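Local coordinates for protein capsid (PDB 4RDK) that builds the capsid of a norovirus particle and, through the protruding domain held here, probably attaches to fucose-bearing glycans of the host cell, at residues G134-H139 / V152-N157; D34-S39 / V215-T220. All blocks are in the same frame, centred on the assembly; numbering follows the deposited sequence.

Interaction 1: G134-H139 / V152-N157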
ATOM      1  N   GLY B 134      -8.339 -18.263   0.168  1.00 18.16           N
ATOM      2  CA  GLY B 134      -8.378 -19.061  -1.042  1.00 18.07           C
ATOM      3  C   GLY B 134      -7.621 -18.354  -2.151  1.00 17.67           C
ATOM      4  O   GLY B 134      -6.936 -17.355  -1.913  1.00 18.05           O
ATOM      5  N   LYS B 135      -7.731 -18.884  -3.363  1.00 19.67           N
ATOM      6  CA  LYS B 135      -7.139 -18.254  -4.540  1.00 19.02           C
ATOM      7  C   LYS B 135      -8.037 -18.554  -5.733  1.00 19.27           C
ATOM      8  O   LYS B 135      -8.819 -19.509  -5.703  1.00 20.34           O
ATOM      9  CB  LYS B 135      -5.718 -18.780  -4.791  1.00 22.11           C
ATOM     10  CG  LYS B 135      -5.644 -20.272  -5.028  1.00 22.57           C
ATOM     11  CD  LYS B 135      -4.210 -20.783  -4.967  1.00 27.55           C
ATOM     12  CE  LYS B 135      -3.399 -20.334  -6.167  1.00 26.15           C
ATOM     13  NZ  LYS B 135      -2.099 -21.066  -6.230  1.00 27.26           N
ATOM     14  N   VAL B 136      -7.935 -17.737  -6.775  1.00 17.71           N
ATOM     15  CA  VAL B 136      -8.785 -17.907  -7.945  1.00 17.60           C
ATOM     16  C   VAL B 136      -8.202 -17.125  -9.114  1.00 18.81           C
ATOM     17  O   VAL B 136      -7.497 -16.128  -8.915  1.00 18.26           O
ATOM     18  CB  VAL B 136     -10.234 -17.426  -7.658  1.00 16.28           C
ATOM     19  CG1 VAL B 136     -10.270 -15.910  -7.490  1.00 20.13           C
ATOM     20  CG2 VAL B 136     -11.186 -17.887  -8.755  1.00 19.02           C
ATOM     21  N   VAL B 137      -8.480 -17.585 -10.330  1.00 17.42           N
ATOM     22  CA  VAL B 137      -8.085 -16.864 -11.531  1.00 17.46           C
ATOM     23  C   VAL B 137      -9.252 -16.053 -12.083  1.00 19.15           C
ATOM     24  O   VAL B 137     -10.389 -16.539 -12.151  1.00 19.50           O
ATOM     25  CB  VAL B 137      -7.582 -17.825 -12.625  1.00 19.72           C
ATOM     26  CG1 VAL B 137      -7.195 -17.044 -13.880  1.00 22.51           C
ATOM     27  CG2 VAL B 137      -6.407 -18.645 -12.103  1.00 20.38           C
ATOM     28  N   ILE B 138      -8.970 -14.820 -12.480  1.00 17.89           N
ATOM     29  CA  ILE B 138      -9.969 -13.985 -13.130  1.00 16.62           C
ATOM     30  C   ILE B 138      -9.439 -13.514 -14.479  1.00 18.30           C
ATOM     31  O   ILE B 138      -8.385 -12.890 -14.547  1.00 19.30           O
ATOM     32  CB  ILE B 138     -10.331 -12.756 -12.264  1.00 16.51           C
ATOM     33  CG1 ILE B 138     -10.922 -13.206 -10.917  1.00 15.83           C
ATOM     34  CG2 ILE B 138     -11.321 -11.854 -13.006  1.00 18.32           C
ATOM     35  CD1 ILE B 138     -11.263 -12.067  -9.974  1.00 18.76           C
ATOM     36  N   HIS B 139     -10.170 -13.816 -15.549  1.00 18.34           N
ATOM     37  CA  HIS B 139      -9.818 -13.316 -16.882  1.00 19.12           C
ATOM     38  C   HIS B 139     -10.243 -11.868 -17.036  1.00 18.05           C
ATOM     39  O   HIS B 139     -11.415 -11.551 -16.835  1.00 20.42           O
ATOM     40  CB  HIS B 139     -10.545 -14.110 -17.959  1.00 20.02           C
ATOM     41  CG  HIS B 139     -10.145 -15.544 -18.031  1.00 21.18           C
ATOM     42  ND1 HIS B 139     -10.847 -16.472 -18.769  1.00 22.66           N
ATOM     43  CD2 HIS B 139      -9.115 -16.214 -17.461  1.00 20.41           C
ATOM     44  CE1 HIS B 139     -10.260 -17.651 -18.662  1.00 23.59           C
ATOM     45  NE2 HIS B 139      -9.208 -17.521 -17.872  1.00 21.33           N
ATOM     46  N   VAL B 152     -17.655  -9.865 -12.279  1.00 18.74           N
ATOM     47  CA  VAL B 152     -16.592 -10.546 -13.014  1.00 19.91           C
ATOM     48  C   VAL B 152     -16.732 -12.049 -12.819  1.00 20.86           C
ATOM     49  O   VAL B 152     -17.136 -12.514 -11.751  1.00 20.73           O
ATOM     50  CB  VAL B 152     -15.180 -10.097 -12.582  1.00 19.98           C
ATOM     51  CG1 VAL B 152     -14.970  -8.620 -12.912  1.00 19.53           C
ATOM     52  CG2 VAL B 152     -14.961 -10.372 -11.100  1.00 21.92           C
ATOM     53  N   LYS B 153     -16.411 -12.803 -13.865  1.00 21.31           N
ATOM     54  CA  LYS B 153     -16.399 -14.256 -13.787  1.00 20.23           C
ATOM     55  C   LYS B 153     -15.132 -14.766 -13.100  1.00 18.88           C
ATOM     56  O   LYS B 153     -14.030 -14.255 -13.340  1.00 20.69           O
ATOM     57  CB  LYS B 153     -16.509 -14.859 -15.189  1.00 22.01           C
ATOM     58  CG  LYS B 153     -16.366 -16.371 -15.207  1.00 23.23           C
ATOM     59  CD  LYS B 153     -16.496 -16.931 -16.611  1.00 25.43           C
ATOM     60  CE  LYS B 153     -16.360 -18.445 -16.589  1.00 27.12           C
ATOM     61  NZ  LYS B 153     -16.584 -19.062 -17.920  1.00 31.61           N
ATOM     62  N   LEU B 154     -15.305 -15.756 -12.225  1.00 18.93           N
ATOM     63  CA  LEU B 154     -14.186 -16.479 -11.621  1.00 20.15           C
ATOM     64  C   LEU B 154     -14.011 -17.802 -12.340  1.00 22.07           C
ATOM     65  O   LEU B 154     -14.990 -18.486 -12.634  1.00 22.70           O
ATOM     66  CB  LEU B 154     -14.456 -16.775 -10.145  1.00 22.76           C
ATOM     67  CG  LEU B 154     -14.745 -15.621  -9.192  1.00 26.54           C
ATOM     68  CD1 LEU B 154     -14.708 -16.091  -7.741  1.00 28.13           C
ATOM     69  CD2 LEU B 154     -13.766 -14.498  -9.416  1.00 28.58           C
ATOM     70  N   GLU B 155     -12.769 -18.173 -12.628  1.00 19.32           N
ATOM     71  CA  GLU B 155     -12.521 -19.493 -13.196  1.00 21.30           C
ATOM     72  C   GLU B 155     -12.712 -20.546 -12.113  1.00 22.13           C
ATOM     73  O   GLU B 155     -12.172 -20.426 -11.017  1.00 23.90           O
ATOM     74  CB  GLU B 155     -11.119 -19.570 -13.793  1.00 22.01           C
ATOM     75  CG  GLU B 155     -10.918 -18.615 -14.961  1.00 22.86           C
ATOM     76  CD  GLU B 155     -11.892 -18.877 -16.093  1.00 25.17           C
ATOM     77  OE1 GLU B 155     -11.887 -20.007 -16.638  1.00 27.09           O
ATOM     78  OE2 GLU B 155     -12.667 -17.959 -16.434  1.00 25.63           O
ATOM     79  N   ASP B 156     -13.489 -21.581 -12.412  1.00 22.22           N
ATOM     80  CA  ASP B 156     -13.764 -22.599 -11.410  1.00 24.39           C
ATOM     81  C   ASP B 156     -12.534 -23.471 -11.186  1.00 24.06           C
ATOM     82  O   ASP B 156     -12.103 -24.187 -12.087  1.00 28.27           O
ATOM     83  CB  ASP B 156     -14.963 -23.453 -11.825  1.00 27.15           C
ATOM     84  CG  ASP B 156     -15.383 -24.438 -10.746  1.00 32.18           C
ATOM     85  OD1 ASP B 156     -14.831 -24.387  -9.623  1.00 32.28           O
ATOM     86  OD2 ASP B 156     -16.283 -25.257 -11.023  1.00 32.87           O
ATOM     87  N   ASN B 157     -11.973 -23.395  -9.981  1.00 25.87           N
ATOM     88  CA  ASN B 157     -10.813 -24.197  -9.611  1.00 25.70           C
ATOM     89  C   ASN B 157     -11.176 -25.311  -8.630  1.00 26.91           C
ATOM     90  O   ASN B 157     -10.298 -25.904  -7.997  1.00 26.67           O
ATOM     91  CB  ASN B 157      -9.696 -23.319  -9.037  1.00 26.85           C
ATOM     92  CG  ASN B 157     -10.117 -22.604  -7.777  1.00 28.82           C
ATOM     93  OD1 ASN B 157     -11.208 -22.832  -7.259  1.00 29.54           O
ATOM     94  ND2 ASN B 157      -9.249 -21.731  -7.269  1.00 31.40           N
TER
HETATM   95  O   HOH W   1      -9.469 -20.241 -10.648  1.00 21.13           O
HETATM   96  O   HOH W   2     -13.808 -12.366 -15.682  1.00 19.76           O
HETATM   97  O   HOH W   3     -12.460 -15.397 -15.460  1.00 20.71           O
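Val137 and Glu155 meet where strand 134-139 passes strand 152-154 in a roughly antiparallel sense, the segment axes closing to 6.0 Å at 137°, and one direct backbone hydrogen bond spans the gap, from Glu155 N to Val137 O (2.9 Å). Elsewhere the backbones are splayed enough to admit water: one molecule accepts from Val137 N and donates to Glu155 O, and another accepts from His139 N and lies within hydrogen-bonding reach of Lys153 O and Glu155 OE2. On the inner side Ile138 and Leu154 run side by side and point the same way, tightly packed at CG1 of Ile138 and CD2 of Leu154 (3.5 Å). Val136 crosses Leu154 at about a right angle, its CG2 lying 3.7 Å from Leu154 CB and also touching Glu155 O. Beyond them, Met73 and Ile77 of strand 72-80 line the same interior. Strand 134-139 bonds on its other side to strand 113-121, and Leu154 to Tyr84, so this partly hydrated seam brings the curled antiparallel sheet round on itself, as in the beta barrel of the norovirus P2 subdomain. Outside the barrel, Glu155 folds back at chi2 (-59°) and lays its carboxylate over one face of the His139 ring, the planes 12° apart and Glu155 CD 3.3 Å from His139 CE1. Glu155 CG adds a CH-pi contact, 3.9 Å from the His139 ring centroid. Because OE2 sits above the ring face, toward its rim, its closeness to ND1 makes no hydrogen bond; Tyr141 also stacks with this imidazole. Farther along, Asn157 ND2 donates to Lys135 O (2.8 Å) from above the carbonyl plane, while Asn157 OD1 accepts from Glu159 N, which fixes the amide's rotation. The side chain of Val137 comes within about 4 Å of a bound fucose.

Interaction 2: D34-S39 / V215-T220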
ATOM      1  N   ASP B  34      11.616   0.552  -8.806  1.00 19.59           N
ATOM      2  CA  ASP B  34      13.027   0.188  -8.898  1.00 19.07           C
ATOM      3  C   ASP B  34      13.669   0.629 -10.219  1.00 20.01           C
ATOM      4  O   ASP B  34      14.756   0.173 -10.576  1.00 23.66           O
ATOM      5  CB  ASP B  34      13.231  -1.309  -8.641  1.00 22.47           C
ATOM      6  CG  ASP B  34      12.680  -2.178  -9.747  1.00 29.84           C
ATOM      7  OD1 ASP B  34      11.988  -1.647 -10.628  1.00 32.05           O
ATOM      8  OD2 ASP B  34      12.951  -3.398  -9.739  1.00 36.56           O
ATOM      9  N   GLY B  35      13.005   1.535 -10.924  1.00 21.43           N
ATOM     10  CA  GLY B  35      13.574   2.076 -12.145  1.00 22.99           C
ATOM     11  C   GLY B  35      12.680   3.080 -12.845  1.00 21.84           C
ATOM     12  O   GLY B  35      11.524   3.284 -12.461  1.00 21.14           O
ATOM     13  N   MET B  36      13.248   3.738 -13.850  1.00 22.83           N
ATOM     14  CA  MET B  36      12.502   4.543 -14.808  1.00 25.97           C
ATOM     15  C   MET B  36      12.835   4.019 -16.196  1.00 26.52           C
ATOM     16  O   MET B  36      13.906   3.438 -16.406  1.00 30.99           O
ATOM     17  CB  MET B  36      12.916   6.011 -14.736  1.00 27.63           C
ATOM     18  CG  MET B  36      12.414   6.759 -13.518  1.00 28.16           C
ATOM     19  SD  MET B  36      12.905   8.491 -13.614  1.00 28.62           S
ATOM     20  CE  MET B  36      14.528   8.460 -12.846  1.00 28.77           C
ATOM     21  N   MET B  37      11.931   4.232 -17.143  1.00 25.11           N
ATOM     22  CA  MET B  37      12.166   3.829 -18.529  1.00 23.71           C
ATOM     23  C   MET B  37      11.359   4.709 -19.462  1.00 24.09           C
ATOM     24  O   MET B  37      10.416   5.380 -19.034  1.00 23.46           O
ATOM     25  CB  MET B  37      11.741   2.373 -18.748  1.00 27.89           C
ATOM     26  CG  MET B  37      10.226   2.177 -18.711  1.00 34.73           C
ATOM     27  SD  MET B  37       9.644   0.501 -19.084  1.00 39.04           S
ATOM     28  CE  MET B  37       9.777   0.475 -20.872  1.00 41.36           C
ATOM     29  N   VAL B  38      11.739   4.707 -20.738  1.00 24.93           N
ATOM     30  CA  VAL B  38      10.875   5.213 -21.795  1.00 24.36           C
ATOM     31  C   VAL B  38      10.432   4.017 -22.625  1.00 26.41           C
ATOM     32  O   VAL B  38      11.105   2.986 -22.641  1.00 29.90           O
ATOM     33  CB  VAL B  38      11.585   6.249 -22.686  1.00 27.93           C
ATOM     34  CG1 VAL B  38      11.930   7.496 -21.875  1.00 27.34           C
ATOM     35  CG2 VAL B  38      12.829   5.652 -23.320  1.00 26.77           C
ATOM     36  N   SER B  39       9.296   4.131 -23.300  1.00 25.82           N
ATOM     37  CA  SER B  39       8.772   2.986 -24.041  1.00 27.64           C
ATOM     38  C   SER B  39       9.597   2.687 -25.286  1.00 30.30           C
ATOM     39  O   SER B  39      10.178   3.588 -25.896  1.00 29.07           O
ATOM     40  CB  SER B  39       7.290   3.171 -24.391  1.00 29.09           C
ATOM     41  OG  SER B  39       7.074   4.357 -25.129  1.00 28.25           O
ATOM     42  N   VAL B 215       7.884   9.396 -19.341  1.00 19.38           N
ATOM     43  CA  VAL B 215       8.658   8.629 -18.381  1.00 20.20           C
ATOM     44  C   VAL B 215       7.761   7.635 -17.658  1.00 19.58           C
ATOM     45  O   VAL B 215       6.705   7.999 -17.133  1.00 23.04           O
ATOM     46  CB  VAL B 215       9.304   9.546 -17.327  1.00 23.53           C
ATOM     47  CG1 VAL B 215       9.989   8.722 -16.243  1.00 25.38           C
ATOM     48  CG2 VAL B 215      10.289  10.502 -17.990  1.00 25.81           C
ATOM     49  N   TYR B 216       8.190   6.378 -17.624  1.00 18.58           N
ATOM     50  CA  TYR B 216       7.472   5.359 -16.874  1.00 17.52           C
ATOM     51  C   TYR B 216       8.272   4.942 -15.661  1.00 17.76           C
ATOM     52  O   TYR B 216       9.485   4.740 -15.744  1.00 20.22           O
ATOM     53  CB  TYR B 216       7.179   4.144 -17.761  1.00 18.19           C
ATOM     54  CG  TYR B 216       6.310   4.499 -18.936  1.00 18.72           C
ATOM     55  CD1 TYR B 216       4.930   4.530 -18.808  1.00 19.20           C
ATOM     56  CD2 TYR B 216       6.868   4.827 -20.172  1.00 19.74           C
ATOM     57  CE1 TYR B 216       4.121   4.876 -19.873  1.00 20.37           C
ATOM     58  CE2 TYR B 216       6.068   5.165 -21.250  1.00 20.46           C
ATOM     59  CZ  TYR B 216       4.689   5.188 -21.091  1.00 20.92           C
ATOM     60  OH  TYR B 216       3.869   5.528 -22.147  1.00 25.05           O
ATOM     61  N   PHE B 217       7.585   4.834 -14.528  1.00 16.14           N
ATOM     62  CA  PHE B 217       8.186   4.324 -13.315  1.00 17.24           C
ATOM     63  C   PHE B 217       7.917   2.833 -13.269  1.00 18.35           C
ATOM     64  O   PHE B 217       6.787   2.401 -13.476  1.00 19.30           O
ATOM     65  CB  PHE B 217       7.592   5.061 -12.110  1.00 17.81           C
ATOM     66  CG  PHE B 217       7.766   6.550 -12.206  1.00 16.99           C
ATOM     67  CD1 PHE B 217       8.931   7.153 -11.754  1.00 21.05           C
ATOM     68  CD2 PHE B 217       6.802   7.335 -12.822  1.00 18.86           C
ATOM     69  CE1 PHE B 217       9.114   8.522 -11.873  1.00 21.55           C
ATOM     70  CE2 PHE B 217       6.980   8.706 -12.948  1.00 21.30           C
ATOM     71  CZ  PHE B 217       8.142   9.300 -12.470  1.00 21.30           C
ATOM     72  N   THR B 218       8.956   2.040 -13.024  1.00 17.65           N
ATOM     73  CA  THR B 218       8.815   0.593 -13.135  1.00 16.99           C
ATOM     74  C   THR B 218       9.043  -0.112 -11.820  1.00 17.27           C
ATOM     75  O   THR B 218       9.748   0.396 -10.951  1.00 18.69           O
ATOM     76  CB  THR B 218       9.782  -0.002 -14.179  1.00 18.69           C
ATOM     77  OG1 THR B 218      11.140   0.230 -13.778  1.00 23.34           O
ATOM     78  CG2 THR B 218       9.545   0.638 -15.542  1.00 22.73           C
ATOM     79  N   SER B 219       8.423  -1.281 -11.689  1.00 18.01           N
ATOM     80  CA  SER B 219       8.654  -2.184 -10.573  1.00 16.98           C
ATOM     81  C   SER B 219       8.801  -3.601 -11.094  1.00 17.52           C
ATOM     82  O   SER B 219       8.058  -4.031 -11.971  1.00 19.87           O
ATOM     83  CB  SER B 219       7.478  -2.163  -9.599  1.00 17.57           C
ATOM     84  OG  SER B 219       7.322  -0.889  -9.014  1.00 18.03           O
ATOM     85  N   THR B 220       9.739  -4.343 -10.534  1.00 17.51           N
ATOM     86  CA  THR B 220       9.799  -5.767 -10.809  1.00 16.90           C
ATOM     87  C   THR B 220       8.635  -6.448 -10.090  1.00 17.86           C
ATOM     88  O   THR B 220       8.401  -6.215  -8.899  1.00 18.77           O
ATOM     89  CB  THR B 220      11.128  -6.363 -10.363  1.00 18.58           C
ATOM     90  OG1 THR B 220      12.192  -5.694 -11.053  1.00 21.72           O
ATOM     91  CG2 THR B 220      11.174  -7.845 -10.680  1.00 20.19           C
TER
HETATM   92  O   HOH W   4      11.902  -2.351 -13.004  1.00 37.29           O
HETATM   93  O   HOH W   5      13.155   0.211 -15.699  1.00 40.82           O
HETATM   94  O   HOH W   6       5.072   6.128 -24.449  1.00 24.36           O
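Asp34 and Thr220 cross at about a right angle, and the threonine hydroxyl OG1 donates to the syn lone pair of Asp34 OD2 (2.8 Å). The same oxygen takes a second, weak bond from Thr220 N, so the hydroxyl holds it and the backbone N-H adds little. With CG of Asp34 lying between its backbone N and carbonyl carbon (chi1 69°), the carboxylate is brought toward strand 216-220, and a water joins its OD1 to Thr218 OG1. Backbone bonds continue the seam: Asp34 N reaches Thr218 O at 2.8 Å, with only a weak, long bond from Gly35 N to the same acceptor, and Thr218 N donates to Gly35 O (2.9 Å). Met37 and Tyr216 form a regular hydrogen-bonded antiparallel pair, Tyr216 N to Met37 O measuring 2.8 Å. On their face of the sheet Met37 SD rests 3.5 Å from Thr218 CG2, and Met37 CG packs on Tyr216 CB. On the other face Met36 and Phe217 run side by side; CG of Met36 lies 3.9 Å from CD1 of Phe217, and SD stands obliquely to the ring, 5.1 Å from the Phe217 centroid, in a Met-aromatic contact. Val215 CG1 lies over the rim of one face of that ring and also touches Met36 SD. Tyr216 OH meets an in-plane water shared with Ser39 OG, which is itself bonded to Asp41 O. In the next shell Trp186 packs edge-to-face with Tyr216, Phe269 backs Met36 and Val215, and Ser219 OG is hydrogen-bonded to Leu32 O and Asn26 ND2. Pro124 of the second subunit packs on Thr220. Asp34 and Gly35 both facing Thr218 make a classic beta bulge, set in an antiparallel strand pair of the P1 subdomain.

In the fold
From the N terminus the chain first lays down 34-39, whose partner 215-220 arrives only after 175 intervening residues. Inside that long loop the chain builds a second antiparallel sheet, and there interaction 1 closes a short excursion of 12 residues between 134-139 and 152-157. It is thus nested within interaction 2 and does not cross it. The contacts do not touch: their centres lie 30 Å apart and their nearest atoms about 18 Å. Interaction 2 joins an N-terminal strand to the sheet formed largely by C-terminal segments, as expected for P1, whereas interaction 1 belongs to the inserted P2 subdomain, where sugar is bound.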